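Local coordinates for protein STING-associated CdnE c-di-GMP synthase (Flavobacteriaceae, PDB 6WT8) that synthesises the cyclic dinucleotide c-di-GMP and, as the CD-NTase of a CBASS system, probably signals to a partner bacterial STING receptor, at residues Lys79-Leu84 against Arg162-Leu167; Gln307-Ile312 against Ile341-Leu346. One frame throughout, in Å; residues are numbered along the deposited sequence.

Contact 1. Residues Lys79-Leu84 against Arg162-Leu167; sequences KSHGNL and RLKSEL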
# COMPACT_ATOMS: atom_id res chain seq x y z
N LYS A 79 -13.74 12.03 20.33
CA LYS A 79 -14.56 12.63 21.37
C LYS A 79 -15.75 11.72 21.73
O LYS A 79 -16.11 11.60 22.91
CB LYS A 79 -15.04 14.00 20.89
CG LYS A 79 -15.69 14.82 22.08
CD LYS A 79 -16.10 16.22 21.59
CE LYS A 79 -16.64 17.06 22.76
NZ LYS A 79 -17.88 16.45 23.26
N SER A 80 -16.34 11.07 20.73
CA SER A 80 -17.51 10.20 20.94
C SER A 80 -17.17 8.92 21.69
O SER A 80 -17.91 8.54 22.62
CB SER A 80 -18.13 9.89 19.56
OG SER A 80 -19.03 8.81 19.63
N HIS A 81 -16.10 8.20 21.28
CA HIS A 81 -15.89 6.87 21.82
C HIS A 81 -14.43 6.46 21.72
O HIS A 81 -14.11 5.26 21.61
CB HIS A 81 -16.79 5.85 21.09
CG HIS A 81 -16.68 5.89 19.59
ND1 HIS A 81 -17.55 6.60 18.78
CD2 HIS A 81 -15.79 5.30 18.76
CE1 HIS A 81 -17.18 6.46 17.52
NE2 HIS A 81 -16.13 5.67 17.47
N GLY A 82 -13.55 7.47 21.83
CA GLY A 82 -12.11 7.18 21.84
C GLY A 82 -11.69 6.26 22.97
O GLY A 82 -10.63 5.61 22.88
N ASN A 83 -12.49 6.16 24.02
CA ASN A 83 -12.20 5.30 25.14
C ASN A 83 -12.32 3.83 24.78
O ASN A 83 -11.94 2.98 25.59
CB ASN A 83 -13.11 5.62 26.34
CG ASN A 83 -14.61 5.59 25.98
OD1 ASN A 83 -15.02 6.28 25.03
ND2 ASN A 83 -15.41 4.77 26.71
N LEU A 84 -12.89 3.51 23.61
CA LEU A 84 -13.07 2.12 23.19
C LEU A 84 -12.19 1.70 22.03
O LEU A 84 -12.14 0.50 21.72
CB LEU A 84 -14.55 1.88 22.78
CG LEU A 84 -15.56 2.06 23.95
CD1 LEU A 84 -16.98 1.73 23.39
CD2 LEU A 84 -15.27 1.14 25.10
N ARG A 162 -19.58 0.75 15.28
CA ARG A 162 -20.07 1.08 13.93
C ARG A 162 -21.31 1.96 13.96
O ARG A 162 -21.37 2.97 13.25
CB ARG A 162 -20.33 -0.21 13.15
CG ARG A 162 -21.12 -0.02 11.80
CD ARG A 162 -20.30 0.77 10.78
NE ARG A 162 -21.17 1.16 9.65
CZ ARG A 162 -21.02 0.82 8.36
NH1 ARG A 162 -19.99 0.07 7.98
NH2 ARG A 162 -21.87 1.28 7.47
N LEU A 163 -22.30 1.59 14.75
CA LEU A 163 -23.56 2.36 14.75
C LEU A 163 -23.38 3.71 15.42
O LEU A 163 -23.94 4.72 14.95
CB LEU A 163 -24.70 1.55 15.43
CG LEU A 163 -25.04 0.25 14.68
CD1 LEU A 163 -26.11 -0.50 15.46
CD2 LEU A 163 -25.57 0.57 13.29
N LYS A 164 -22.60 3.76 16.50
CA LYS A 164 -22.34 5.03 17.15
C LYS A 164 -21.61 5.98 16.21
O LYS A 164 -21.93 7.18 16.15
CB LYS A 164 -21.54 4.78 18.42
CG LYS A 164 -21.34 5.99 19.30
CD LYS A 164 -20.75 5.42 20.60
CE LYS A 164 -20.71 6.44 21.73
NZ LYS A 164 -22.09 6.72 22.23
N SER A 165 -20.68 5.44 15.42
CA SER A 165 -19.99 6.26 14.43
C SER A 165 -20.92 6.78 13.35
O SER A 165 -20.79 7.93 12.90
CB SER A 165 -18.87 5.40 13.79
OG SER A 165 -17.90 5.05 14.76
N GLU A 166 -21.86 5.94 12.87
CA GLU A 166 -22.83 6.44 11.89
C GLU A 166 -23.59 7.64 12.44
O GLU A 166 -23.79 8.64 11.75
CB GLU A 166 -23.83 5.36 11.50
CG GLU A 166 -23.19 4.18 10.80
CD GLU A 166 -24.21 3.14 10.41
OE1 GLU A 166 -25.43 3.32 10.69
OE2 GLU A 166 -23.79 2.12 9.83
N LEU A 167 -24.02 7.54 13.72
CA LEU A 167 -24.79 8.62 14.32
C LEU A 167 -23.96 9.89 14.47
O LEU A 167 -24.43 10.98 14.14
CB LEU A 167 -25.32 8.17 15.70
CG LEU A 167 -26.34 7.04 15.55
CD1 LEU A 167 -26.60 6.44 16.98
CD2 LEU A 167 -27.66 7.49 14.97
O HOH W 1 -20.30 9.12 23.93
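Ser-165 OG lies 3.2 Å from His-81 CE1, at an oblique approach to the ring. The same oxygen is hydrogen-bonded to Val-161 O, one turn back on its own helix, and to Gln-109 NE2. The other end of that amide, Gln-109 OE1, bonds His-81 NE2, so a glutamine of strand 106-112 links the two segments. At the other ring nitrogen, His-81 ND1 and Ser-80 OG share a hydrogen bond of 2.8 Å. Both ring nitrogens are thus held, which fixes the ring's rotation. With chi1 at 53°, His-81 CG is flanked by its own backbone N and carbonyl carbon, which turns the ring toward helix 154-172. The contact packs the C-terminal part of helix 60-81 against helix 154-172 beside the central sheet, in what is probably the nucleotidyltransferase core of a CD-NTase. The Lys-164 chain runs alongside His-81, the two side chains heading opposite ways. Lys-164 CE is 3.6 Å from Ser-80 OG. Lys-164 CD is 3.9 Å from His-81 ND1. A water gives Ser-80 O a 2.8 Å bond and accepts a weak one from Lys-164 NZ. An alanine in place of Lys-164 would probably uncover Ser-80 and the ND1 side of the imidazole and cost the water its amine partner.

Contact 2. Residues Gln307-Ile312 against Ile341-Leu346; sequences QELTNI and IEIEFL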
# COMPACT_ATOMS: atom_id res chain seq x y z
N GLN A 307 13.87 -6.39 -16.64
CA GLN A 307 14.55 -7.64 -16.32
C GLN A 307 13.77 -8.44 -15.27
O GLN A 307 13.62 -9.65 -15.38
CB GLN A 307 15.98 -7.35 -15.85
CG GLN A 307 16.88 -6.77 -16.90
CD GLN A 307 18.18 -6.23 -16.24
OE1 GLN A 307 18.84 -6.95 -15.49
NE2 GLN A 307 18.50 -4.96 -16.46
N GLU A 308 13.25 -7.78 -14.25
CA GLU A 308 12.53 -8.52 -13.23
C GLU A 308 11.26 -9.15 -13.79
O GLU A 308 10.96 -10.33 -13.50
CB GLU A 308 12.17 -7.58 -12.08
CG GLU A 308 11.34 -8.23 -11.00
CD GLU A 308 12.10 -9.33 -10.23
OE1 GLU A 308 13.33 -9.42 -10.34
OE2 GLU A 308 11.42 -10.07 -9.50
N LEU A 309 10.46 -8.39 -14.56
CA LEU A 309 9.26 -9.01 -15.13
C LEU A 309 9.60 -10.14 -16.08
O LEU A 309 8.93 -11.18 -16.04
CB LEU A 309 8.41 -7.98 -15.85
CG LEU A 309 7.92 -6.81 -14.98
CD1 LEU A 309 6.91 -5.99 -15.76
CD2 LEU A 309 7.30 -7.24 -13.70
N THR A 310 10.67 -9.98 -16.89
CA THR A 310 11.12 -11.07 -17.76
C THR A 310 11.47 -12.32 -16.97
O THR A 310 11.11 -13.44 -17.37
CB THR A 310 12.31 -10.54 -18.57
OG1 THR A 310 11.77 -9.52 -19.42
CG2 THR A 310 12.94 -11.67 -19.38
N ASN A 311 12.14 -12.15 -15.83
CA ASN A 311 12.51 -13.29 -14.98
C ASN A 311 11.29 -13.93 -14.37
O ASN A 311 11.21 -15.17 -14.27
CB ASN A 311 13.43 -12.84 -13.84
CG ASN A 311 14.84 -12.43 -14.32
OD1 ASN A 311 15.24 -12.73 -15.44
ND2 ASN A 311 15.58 -11.74 -13.46
N ILE A 312 10.30 -13.12 -13.99
CA ILE A 312 9.05 -13.70 -13.48
C ILE A 312 8.36 -14.55 -14.53
O ILE A 312 7.81 -15.62 -14.20
CB ILE A 312 8.13 -12.59 -12.95
CG1 ILE A 312 8.75 -12.07 -11.66
CG2 ILE A 312 6.63 -13.08 -12.78
CD1 ILE A 312 8.06 -10.78 -11.21
N ILE A 341 -0.45 -12.98 -17.89
CA ILE A 341 -0.85 -12.21 -19.07
C ILE A 341 -0.60 -10.72 -18.79
O ILE A 341 -0.07 -10.00 -19.64
CB ILE A 341 -2.32 -12.46 -19.42
CG1 ILE A 341 -2.46 -13.92 -19.89
CG2 ILE A 341 -2.79 -11.43 -20.50
CD1 ILE A 341 -1.24 -14.41 -20.83
N GLU A 342 -1.04 -10.24 -17.63
CA GLU A 342 -0.85 -8.82 -17.33
C GLU A 342 0.63 -8.49 -17.20
O GLU A 342 1.08 -7.43 -17.67
CB GLU A 342 -1.64 -8.47 -16.07
CG GLU A 342 -3.14 -8.71 -16.33
CD GLU A 342 -4.06 -8.14 -15.27
OE1 GLU A 342 -3.61 -7.43 -14.35
OE2 GLU A 342 -5.28 -8.46 -15.36
N ILE A 343 1.42 -9.36 -16.57
CA ILE A 343 2.87 -9.12 -16.48
C ILE A 343 3.46 -9.05 -17.88
O ILE A 343 4.32 -8.21 -18.16
CB ILE A 343 3.56 -10.21 -15.64
CG1 ILE A 343 2.96 -10.26 -14.23
CG2 ILE A 343 5.10 -10.03 -15.59
CD1 ILE A 343 3.13 -8.97 -13.46
N GLU A 344 3.04 -9.96 -18.79
CA GLU A 344 3.55 -9.92 -20.17
C GLU A 344 3.20 -8.59 -20.87
O GLU A 344 4.05 -8.00 -21.56
CB GLU A 344 3.02 -11.09 -20.99
CG GLU A 344 3.58 -12.42 -20.55
CD GLU A 344 2.87 -13.64 -21.16
OE1 GLU A 344 2.17 -13.50 -22.19
OE2 GLU A 344 3.01 -14.74 -20.58
N PHE A 345 1.96 -8.09 -20.74
CA PHE A 345 1.65 -6.79 -21.34
C PHE A 345 2.46 -5.68 -20.70
O PHE A 345 2.91 -4.75 -21.40
CB PHE A 345 0.13 -6.52 -21.21
CG PHE A 345 -0.70 -7.27 -22.23
CD1 PHE A 345 -0.39 -7.18 -23.58
CD2 PHE A 345 -1.78 -8.04 -21.82
CE1 PHE A 345 -1.22 -7.83 -24.51
CE2 PHE A 345 -2.59 -8.68 -22.77
CZ PHE A 345 -2.28 -8.60 -24.09
N LEU A 346 2.67 -5.74 -19.39
CA LEU A 346 3.51 -4.70 -18.76
C LEU A 346 4.94 -4.78 -19.28
O LEU A 346 5.55 -3.74 -19.54
CB LEU A 346 3.54 -4.89 -17.24
CG LEU A 346 2.26 -4.56 -16.51
CD1 LEU A 346 2.50 -4.85 -15.02
CD2 LEU A 346 1.85 -3.09 -16.67
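Ile-343 and Leu-346, one turn apart on helix 336-360, face Leu-309 and Ile-312, likewise spaced on helix 300-314. This is an antiparallel helix pair in the all-helical C-terminal part of the chain. The local axes come within 9.6 Å, and their N-to-C directions differ by 146°. The contact is buried and apolar, with no hydrogen bond from one segment to the other. All four side chains leave the backbone toward the opposite helix.

Along 341-346, Glu-342 comes first among the buried residues. Its two carboxylate oxygens bond the backbone N atoms of Ser-275 and Ile-276, so this buried acid is satisfied by the chain just before helix 278-287.

Ile-343 is central to the contact, and its CA is the one nearest to that of Leu-309, at 6.5 Å. Its CG2 branch does the touching. With CG1 anti to the carbonyl carbon (chi1 -58°), CG2 falls anti to the backbone N and is aimed across the interface. Ile-343 CG2 rests 3.9 Å from Leu-309 CB and 4.0 Å from Leu-309 CD2. The approach of Ile-343 CG2 to Ile-312 CG2, at 4.4 Å, is looser. Ile-284 of helix 278-287 touches Leu-309, Ile-312 and Ile-343, and makes the pair part of a three-helix cluster.

Phe-345 lies outside this interface and stacks its ring with that of His-269.

Leu-346 brings the interface back one turn later. Here it is the root of the side chain that meets the partner, not its forked end. Leu-309 crosses Leu-346 at a slant, and Leu-309 CD1 reaches to 3.8 Å from Leu-346 CB while lying 4.2 Å from the carbonyl O of Ile-343.

From the N terminus, the chain first runs through helix 60-81 into contact 1. The 77 residues between its segments carry strands 85-90, 106-112 and 114-117 and helices 119-126 and 134-146. Helix 154-172 then returns and closes this long loop beside the sheet. The chain next completes the sheet and passes through helices 235-248, 253-266 and 278-287. Contact 2 closes a much shorter loop of 28 residues, with helix 316-320 but no strand, between helices 300-314 and 336-360. The two loops lie in series and neither nest nor cross. Contacts 1 and 2 sit on opposite sides of the chain's centre. The centres of contact 1 and contact 2 are about 46 Å apart, and the nearest atoms of contact 1 and contact 2 about 29 Å apart.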